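Local coordinates for protein single-stranded-DNA-specific exonuclease RecJ (Thermus thermophilus, PDB 2ZXP) that degrades single-stranded DNA exonucleolytically in the 5' to 3' direction, using divalent metal ions, and has no detectable activity on single-stranded RNA, at residues A[59-64]-A[171-176]; A[131-136]-A[156-161]. All coordinates share one frame; numbering follows the deposited sequence.

Both contacts are built on the five-stranded parallel sheet of the DHH domain, 59-64 lying on a helix packed against it, and their centres are 9 Å apart. Contact 2 pairs two inner strands and continues past their C-terminal ends into the two-manganese site; contact 1 sets helix 58-70 against the neighbouring edge strand. The strands 154-158 and 171-173 join the two: L171 O lies 2.5 Å from V157 N and V173 N lies 2.6 Å from V157 O, both probable hydrogen bonds. Along the chain, contact 2 is nested within the loop that contact 1 closes. The side chain of V173 is about 9 Å from that of H160 and about 13 Å from a bound manganese.

Contact 1. Residues A[59-64]-A[171-176]; sequences REAAAL and LVVHPA
L171, on the edge strand 171-173, turns its side chain to helix 58-70 and meets L64 and E60, while V173, two residues on, reaches A61. The dense part is apolar. A61 CB rests 3.9 Å from V173 CG2, the branch that V173 sends beside its own backbone N when CG1 takes the anti position (chi1 178°). One helical turn on, the two leucines meet through single methyls, L64 CD2 and L171 CD2, at 3.8 Å in the model, with their side chains slanting across each other. The backbones stay well apart: the closest pair of CA atoms, A61 and L171, is separated by 6.5 Å, and the short helix and strand axes approach to 8.6 Å at an angle of 127°. A61 is buried, packed also on I156 of the neighbouring strand and on L194 of helix 187-201.

The two segments bury 219 Å² between them, both sides summed. The solvent side belongs to E60, which is exposed and runs its extended chain over L171. This fit is doubtful on both sides, so the placement of the L171 methyls, and with it the L64-L171 contact, is less certain. A61 against V173 is the secure pair, and no polar bond joins the segments; the chemistry implies that the contact between helix 58-70 and edge strand 171-173 rests on side-chain packing.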
ATOM      1  N   ARG A  59      18.552  23.225  -8.896  1.00 29.70           N
ATOM      2  CA  ARG A  59      18.794  24.581  -9.394  1.00 30.13           C
ATOM      3  C   ARG A  59      19.887  24.560 -10.473  1.00 28.94           C
ATOM      4  O   ARG A  59      19.772  25.202 -11.525  1.00 28.53           O
ATOM      5  CB  ARG A  59      19.224  25.516  -8.244  1.00 31.77           C
ATOM      6  CG  ARG A  59      18.327  25.421  -7.012  1.00 37.18           C
ATOM      7  CD  ARG A  59      18.564  26.532  -5.968  1.00 39.88           C
ATOM      8  NE  ARG A  59      19.830  26.399  -5.251  1.00 43.56           N
ATOM      9  CZ  ARG A  59      20.209  27.192  -4.247  1.00 45.69           C
ATOM     10  NH1 ARG A  59      19.420  28.181  -3.839  1.00 45.66           N
ATOM     11  NH2 ARG A  59      21.376  26.995  -3.638  1.00 46.78           N
ATOM     12  N   GLU A  60      20.945  23.806 -10.217  1.00 27.82           N
ATOM     13  CA  GLU A  60      22.052  23.730 -11.158  1.00 27.36           C
ATOM     14  C   GLU A  60      21.641  23.104 -12.478  1.00 25.39           C
ATOM     15  O   GLU A  60      21.969  23.615 -13.555  1.00 25.16           O
ATOM     16  CB  GLU A  60      23.216  22.940 -10.540  1.00 30.30           C
ATOM     17  CG  GLU A  60      24.492  22.939 -11.397  1.00 35.26           C
ATOM     18  CD  GLU A  60      25.599  22.076 -10.798  1.00 38.12           C
ATOM     19  OE1 GLU A  60      25.694  21.981  -9.548  1.00 40.50           O
ATOM     20  OE2 GLU A  60      26.384  21.495 -11.576  1.00 40.44           O
ATOM     21  N   ALA A  61      20.930  21.990 -12.399  1.00 23.63           N
ATOM     22  CA  ALA A  61      20.475  21.303 -13.599  1.00 23.08           C
ATOM     23  C   ALA A  61      19.557  22.219 -14.407  1.00 22.54           C
ATOM     24  O   ALA A  61      19.591  22.232 -15.637  1.00 22.52           O
ATOM     25  CB  ALA A  61      19.740  20.000 -13.208  1.00 22.13           C
ATOM     26  N   ALA A  62      18.734  22.996 -13.722  1.00 22.36           N
ATOM     27  CA  ALA A  62      17.842  23.899 -14.434  1.00 22.84           C
ATOM     28  C   ALA A  62      18.651  25.030 -15.087  1.00 23.15           C
ATOM     29  O   ALA A  62      18.305  25.519 -16.171  1.00 23.59           O
ATOM     30  CB  ALA A  62      16.789  24.471 -13.472  1.00 21.52           C
ATOM     31  N   ALA A  63      19.714  25.462 -14.425  1.00 23.28           N
ATOM     32  CA  ALA A  63      20.553  26.514 -14.989  1.00 24.54           C
ATOM     33  C   ALA A  63      21.200  25.974 -16.268  1.00 24.91           C
ATOM     34  O   ALA A  63      21.263  26.653 -17.296  1.00 24.09           O
ATOM     35  CB  ALA A  63      21.645  26.921 -13.988  1.00 25.23           C
ATOM     36  N   LEU A  64      21.658  24.729 -16.199  1.00 26.19           N
ATOM     37  CA  LEU A  64      22.302  24.097 -17.342  1.00 26.81           C
ATOM     38  C   LEU A  64      21.310  23.941 -18.486  1.00 26.93           C
ATOM     39  O   LEU A  64      21.645  24.153 -19.656  1.00 26.82           O
ATOM     40  CB  LEU A  64      22.862  22.744 -16.923  1.00 27.85           C
ATOM     41  CG  LEU A  64      23.964  22.170 -17.816  1.00 29.91           C
ATOM     42  CD1 LEU A  64      25.123  23.175 -17.920  1.00 29.13           C
ATOM     43  CD2 LEU A  64      24.456  20.846 -17.229  1.00 29.53           C
ATOM     44  N   LEU A 171      26.078  16.178 -13.617  1.00 56.28           N
ATOM     45  CA  LEU A 171      25.084  16.778 -12.729  1.00 53.63           C
ATOM     46  C   LEU A 171      24.138  15.656 -12.311  1.00 51.87           C
ATOM     47  O   LEU A 171      23.551  14.986 -13.161  1.00 51.94           O
ATOM     48  CB  LEU A 171      24.272  17.829 -13.478  1.00 53.66           C
ATOM     49  CG  LEU A 171      24.256  19.249 -12.947  1.00 54.13           C
ATOM     50  CD1 LEU A 171      24.480  19.228 -11.439  1.00 54.60           C
ATOM     51  CD2 LEU A 171      25.325  20.053 -13.660  1.00 54.44           C
ATOM     52  N   VAL A 172      23.969  15.451 -11.014  1.00 49.88           N
ATOM     53  CA  VAL A 172      23.095  14.381 -10.560  1.00 47.90           C
ATOM     54  C   VAL A 172      21.987  14.896  -9.636  1.00 46.06           C
ATOM     55  O   VAL A 172      22.265  15.514  -8.611  1.00 46.05           O
ATOM     56  CB  VAL A 172      23.936  13.289  -9.845  1.00 48.55           C
ATOM     57  CG1 VAL A 172      24.532  13.847  -8.569  1.00 48.43           C
ATOM     58  CG2 VAL A 172      23.089  12.059  -9.578  1.00 48.98           C
ATOM     59  N   VAL A 173      20.731  14.666 -10.016  1.00 43.54           N
ATOM     60  CA  VAL A 173      19.601  15.105  -9.195  1.00 41.57           C
ATOM     61  C   VAL A 173      18.891  13.877  -8.641  1.00 40.64           C
ATOM     62  O   VAL A 173      18.235  13.136  -9.370  1.00 40.10           O
ATOM     63  CB  VAL A 173      18.618  15.962  -9.993  1.00 41.02           C
ATOM     64  CG1 VAL A 173      17.449  16.352  -9.101  1.00 39.99           C
ATOM     65  CG2 VAL A 173      19.334  17.215 -10.506  1.00 40.67           C
ATOM     66  N   HIS A 174      19.022  13.678  -7.335  1.00 39.78           N
ATOM     67  CA  HIS A 174      18.476  12.493  -6.687  1.00 39.53           C
ATOM     68  C   HIS A 174      17.968  12.801  -5.269  1.00 39.36           C
ATOM     69  O   HIS A 174      18.693  13.347  -4.448  1.00 38.55           O
ATOM     70  CB  HIS A 174      19.595  11.465  -6.639  1.00 40.01           C
ATOM     71  CG  HIS A 174      19.137  10.064  -6.422  1.00 41.00           C
ATOM     72  ND1 HIS A 174      18.370   9.690  -5.341  1.00 41.08           N
ATOM     73  CD2 HIS A 174      19.373   8.936  -7.131  1.00 40.80           C
ATOM     74  CE1 HIS A 174      18.157   8.388  -5.391  1.00 42.13           C
ATOM     75  NE2 HIS A 174      18.754   7.906  -6.468  1.00 41.93           N
ATOM     76  N   PRO A 175      16.712  12.440  -4.973  1.00 39.58           N
ATOM     77  CA  PRO A 175      16.097  12.677  -3.659  1.00 40.38           C
ATOM     78  C   PRO A 175      16.997  12.211  -2.517  1.00 41.19           C
ATOM     79  O   PRO A 175      17.293  12.962  -1.598  1.00 40.45           O
ATOM     80  CB  PRO A 175      14.808  11.853  -3.715  1.00 39.94           C
ATOM     81  CG  PRO A 175      14.515  11.747  -5.166  1.00 39.98           C
ATOM     82  CD  PRO A 175      15.866  11.562  -5.799  1.00 39.57           C
ATOM     83  N   ALA A 176      17.422  10.954  -2.597  1.00 42.75           N
ATOM     84  CA  ALA A 176      18.279  10.344  -1.582  1.00 44.59           C
ATOM     85  C   ALA A 176      19.600  11.082  -1.371  1.00 45.63           C
ATOM     86  O   ALA A 176      20.351  10.734  -0.467  1.00 45.98           O
ATOM     87  CB  ALA A 176      18.560   8.887  -1.944  1.00 44.45           C
TER

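Contact 2. Residues A[131-136]-A[156-161]. With MN (manganese (II) ion), chain B; MN (manganese (II) ion), chain C.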
ATOM      1  N   LEU A 131      24.074  17.756 -24.623  1.00 33.08           N
ATOM      2  CA  LEU A 131      23.641  17.551 -23.251  1.00 31.06           C
ATOM      3  C   LEU A 131      22.924  16.182 -23.202  1.00 30.62           C
ATOM      4  O   LEU A 131      22.086  15.858 -24.039  1.00 28.38           O
ATOM      5  CB  LEU A 131      22.725  18.691 -22.799  1.00 30.70           C
ATOM      6  CG  LEU A 131      22.174  18.570 -21.368  1.00 31.52           C
ATOM      7  CD1 LEU A 131      23.332  18.564 -20.381  1.00 32.05           C
ATOM      8  CD2 LEU A 131      21.220  19.718 -21.054  1.00 31.71           C
ATOM      9  N   PHE A 132      23.284  15.378 -22.217  1.00 30.98           N
ATOM     10  CA  PHE A 132      22.736  14.041 -22.071  1.00 31.98           C
ATOM     11  C   PHE A 132      21.919  14.005 -20.776  1.00 31.92           C
ATOM     12  O   PHE A 132      22.444  14.265 -19.700  1.00 33.02           O
ATOM     13  CB  PHE A 132      23.913  13.060 -22.013  1.00 31.94           C
ATOM     14  CG  PHE A 132      23.523  11.615 -22.135  1.00 33.79           C
ATOM     15  CD1 PHE A 132      23.028  11.109 -23.336  1.00 33.85           C
ATOM     16  CD2 PHE A 132      23.710  10.731 -21.058  1.00 33.98           C
ATOM     17  CE1 PHE A 132      22.731   9.737 -23.465  1.00 34.76           C
ATOM     18  CE2 PHE A 132      23.419   9.362 -21.182  1.00 33.98           C
ATOM     19  CZ  PHE A 132      22.930   8.866 -22.386  1.00 34.06           C
ATOM     20  N   LEU A 133      20.636  13.689 -20.880  1.00 31.87           N
ATOM     21  CA  LEU A 133      19.752  13.657 -19.709  1.00 32.15           C
ATOM     22  C   LEU A 133      19.222  12.259 -19.462  1.00 31.88           C
ATOM     23  O   LEU A 133      18.471  11.733 -20.280  1.00 30.72           O
ATOM     24  CB  LEU A 133      18.539  14.576 -19.922  1.00 32.51           C
ATOM     25  CG  LEU A 133      18.511  16.006 -19.389  1.00 32.93           C
ATOM     26  CD1 LEU A 133      17.460  16.808 -20.132  1.00 32.88           C
ATOM     27  CD2 LEU A 133      18.200  15.976 -17.908  1.00 33.15           C
ATOM     28  N   THR A 134      19.604  11.665 -18.336  1.00 32.19           N
ATOM     29  CA  THR A 134      19.125  10.328 -18.007  1.00 33.14           C
ATOM     30  C   THR A 134      17.927  10.489 -17.108  1.00 33.06           C
ATOM     31  O   THR A 134      17.954  11.306 -16.196  1.00 33.87           O
ATOM     32  CB  THR A 134      20.165   9.510 -17.232  1.00 33.71           C
ATOM     33  OG1 THR A 134      20.483  10.189 -16.002  1.00 34.04           O
ATOM     34  CG2 THR A 134      21.412   9.313 -18.078  1.00 34.33           C
ATOM     35  N   VAL A 135      16.882   9.715 -17.358  1.00 32.47           N
ATOM     36  CA  VAL A 135      15.679   9.791 -16.549  1.00 32.79           C
ATOM     37  C   VAL A 135      15.441   8.430 -15.910  1.00 33.83           C
ATOM     38  O   VAL A 135      15.536   7.402 -16.571  1.00 33.36           O
ATOM     39  CB  VAL A 135      14.444  10.181 -17.413  1.00 31.07           C
ATOM     40  CG1 VAL A 135      13.199  10.179 -16.578  1.00 29.50           C
ATOM     41  CG2 VAL A 135      14.648  11.550 -18.009  1.00 31.14           C
ATOM     42  N   ASP A 136      15.145   8.439 -14.618  1.00 36.03           N
ATOM     43  CA  ASP A 136      14.883   7.218 -13.879  1.00 38.30           C
ATOM     44  C   ASP A 136      16.063   6.243 -13.956  1.00 40.53           C
ATOM     45  O   ASP A 136      15.875   5.032 -13.853  1.00 40.97           O
ATOM     46  CB  ASP A 136      13.623   6.553 -14.431  1.00 37.59           C
ATOM     47  CG  ASP A 136      13.108   5.425 -13.545  1.00 37.44           C
ATOM     48  OD1 ASP A 136      12.620   4.431 -14.101  1.00 39.55           O
ATOM     49  OD2 ASP A 136      13.163   5.526 -12.300  1.00 36.89           O
ATOM     50  N   ILE A 156      23.431  15.350 -17.347  1.00 35.86           N
ATOM     51  CA  ILE A 156      22.493  15.521 -16.247  1.00 34.40           C
ATOM     52  C   ILE A 156      21.841  14.168 -15.959  1.00 34.58           C
ATOM     53  O   ILE A 156      21.262  13.504 -16.830  1.00 32.58           O
ATOM     54  CB  ILE A 156      21.379  16.530 -16.524  1.00 33.88           C
ATOM     55  CG1 ILE A 156      21.965  17.891 -16.896  1.00 33.65           C
ATOM     56  CG2 ILE A 156      20.508  16.672 -15.270  1.00 32.40           C
ATOM     57  CD1 ILE A 156      20.913  18.936 -17.154  1.00 32.88           C
ATOM     58  N   VAL A 157      21.950  13.768 -14.709  1.00 35.98           N
ATOM     59  CA  VAL A 157      21.392  12.506 -14.241  1.00 37.61           C
ATOM     60  C   VAL A 157      20.218  12.772 -13.297  1.00 37.38           C
ATOM     61  O   VAL A 157      20.341  13.515 -12.320  1.00 37.42           O
ATOM     62  CB  VAL A 157      22.467  11.708 -13.472  1.00 38.54           C
ATOM     63  CG1 VAL A 157      21.877  10.412 -12.943  1.00 39.53           C
ATOM     64  CG2 VAL A 157      23.686  11.463 -14.374  1.00 39.02           C
ATOM     65  N   THR A 158      19.073  12.193 -13.607  1.00 37.75           N
ATOM     66  CA  THR A 158      17.916  12.335 -12.743  1.00 38.86           C
ATOM     67  C   THR A 158      17.485  10.898 -12.527  1.00 40.21           C
ATOM     68  O   THR A 158      17.298  10.131 -13.479  1.00 40.88           O
ATOM     69  CB  THR A 158      16.792  13.199 -13.392  1.00 38.07           C
ATOM     70  OG1 THR A 158      16.155  12.485 -14.449  1.00 38.07           O
ATOM     71  CG2 THR A 158      17.387  14.476 -13.969  1.00 39.00           C
ATOM     72  N   ASP A 159      17.352  10.511 -11.274  1.00 41.17           N
ATOM     73  CA  ASP A 159      17.006   9.134 -10.981  1.00 43.46           C
ATOM     74  C   ASP A 159      16.606   9.066  -9.520  1.00 44.96           C
ATOM     75  O   ASP A 159      16.780  10.032  -8.786  1.00 45.19           O
ATOM     76  CB  ASP A 159      18.252   8.273 -11.241  1.00 43.21           C
ATOM     77  CG  ASP A 159      17.974   6.789 -11.204  1.00 42.49           C
ATOM     78  OD1 ASP A 159      16.800   6.389 -11.268  1.00 45.14           O
ATOM     79  OD2 ASP A 159      18.937   6.012 -11.131  1.00 42.20           O
ATOM     80  N   HIS A 160      16.058   7.942  -9.089  1.00 47.20           N
ATOM     81  CA  HIS A 160      15.705   7.821  -7.684  1.00 49.31           C
ATOM     82  C   HIS A 160      16.061   6.442  -7.140  1.00 51.58           C
ATOM     83  O   HIS A 160      15.940   6.197  -5.933  1.00 51.90           O
ATOM     84  CB  HIS A 160      14.218   8.108  -7.469  1.00 47.10           C
ATOM     85  CG  HIS A 160      13.313   7.077  -8.059  1.00 45.14           C
ATOM     86  ND1 HIS A 160      12.386   6.388  -7.308  1.00 44.02           N
ATOM     87  CD2 HIS A 160      13.176   6.630  -9.328  1.00 44.64           C
ATOM     88  CE1 HIS A 160      11.717   5.564  -8.090  1.00 43.59           C
ATOM     89  NE2 HIS A 160      12.176   5.691  -9.321  1.00 43.04           N
ATOM     90  N   HIS A 161      16.505   5.549  -8.024  1.00 54.03           N
ATOM     91  CA  HIS A 161      16.868   4.189  -7.616  1.00 57.78           C
ATOM     92  C   HIS A 161      17.976   4.133  -6.556  1.00 59.25           C
ATOM     93  O   HIS A 161      18.647   5.125  -6.280  1.00 59.13           O
ATOM     94  CB  HIS A 161      17.305   3.359  -8.831  1.00 58.87           C
ATOM     95  CG  HIS A 161      16.214   3.134  -9.831  1.00 61.62           C
ATOM     96  ND1 HIS A 161      16.085   1.957 -10.539  1.00 62.79           N
ATOM     97  CD2 HIS A 161      15.209   3.940 -10.253  1.00 62.33           C
ATOM     98  CE1 HIS A 161      15.048   2.048 -11.355  1.00 63.71           C
ATOM     99  NE2 HIS A 161      14.499   3.242 -11.200  1.00 63.15           N
TER
HETATM  100 MN    MN B 667      11.580   4.652 -11.245  1.00 31.54          MN
HETATM  101 MN    MN C 668      12.182   2.564 -14.200  1.00 65.16          MN
HETATM  102  O   HOH W   1      10.851   2.373 -12.046  1.00 27.75           O
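The two-manganese site of the DHH domain sits where parallel strands 131-134 and 154-158 run out into loops, and D136 and H160 bring a ligand from each. D136 bridges the metals: its OD1 binds one manganese at 1.9 Å and its OD2 the other at 2.1 Å. H160 NE2 joins the second ion at 2.3 Å, and a water 2.5 Å from each ion bridges them. D84 and D221 complete the H160-bound site, whereas D80 and D82 are further ligands of the manganese on D136 OD1. H161 NE2 donates to D136 OD2 over 2.9 Å, arriving from above the carboxylate, whose plane is 67° from that of the ring; the bond is bent (131° at the hydrogen), at most a supplementary restraint on a group the metals already fix.

Behind the metals, the strands form one beta-alpha-beta unit with helix 146-149. I156 N donates to F132 O, and T134 N to I156 O. T134 O then takes two donors from T158: the backbone N, and OG1 at 2.8 Å, which comes in the carbonyl plane on a lone pair. T158 places OG1 between its backbone N and carbonyl carbon (chi1 72°), within reach of that oxygen. T134 OG1 bonds to C137 O, beyond a weak bond from T158 N. On the face bearing L133 and I156, L133 CD2 presses on I156 CB at 3.5 Å with the side chains alongside, and L131 CD1 meets I156 CG1 under helix 58-70.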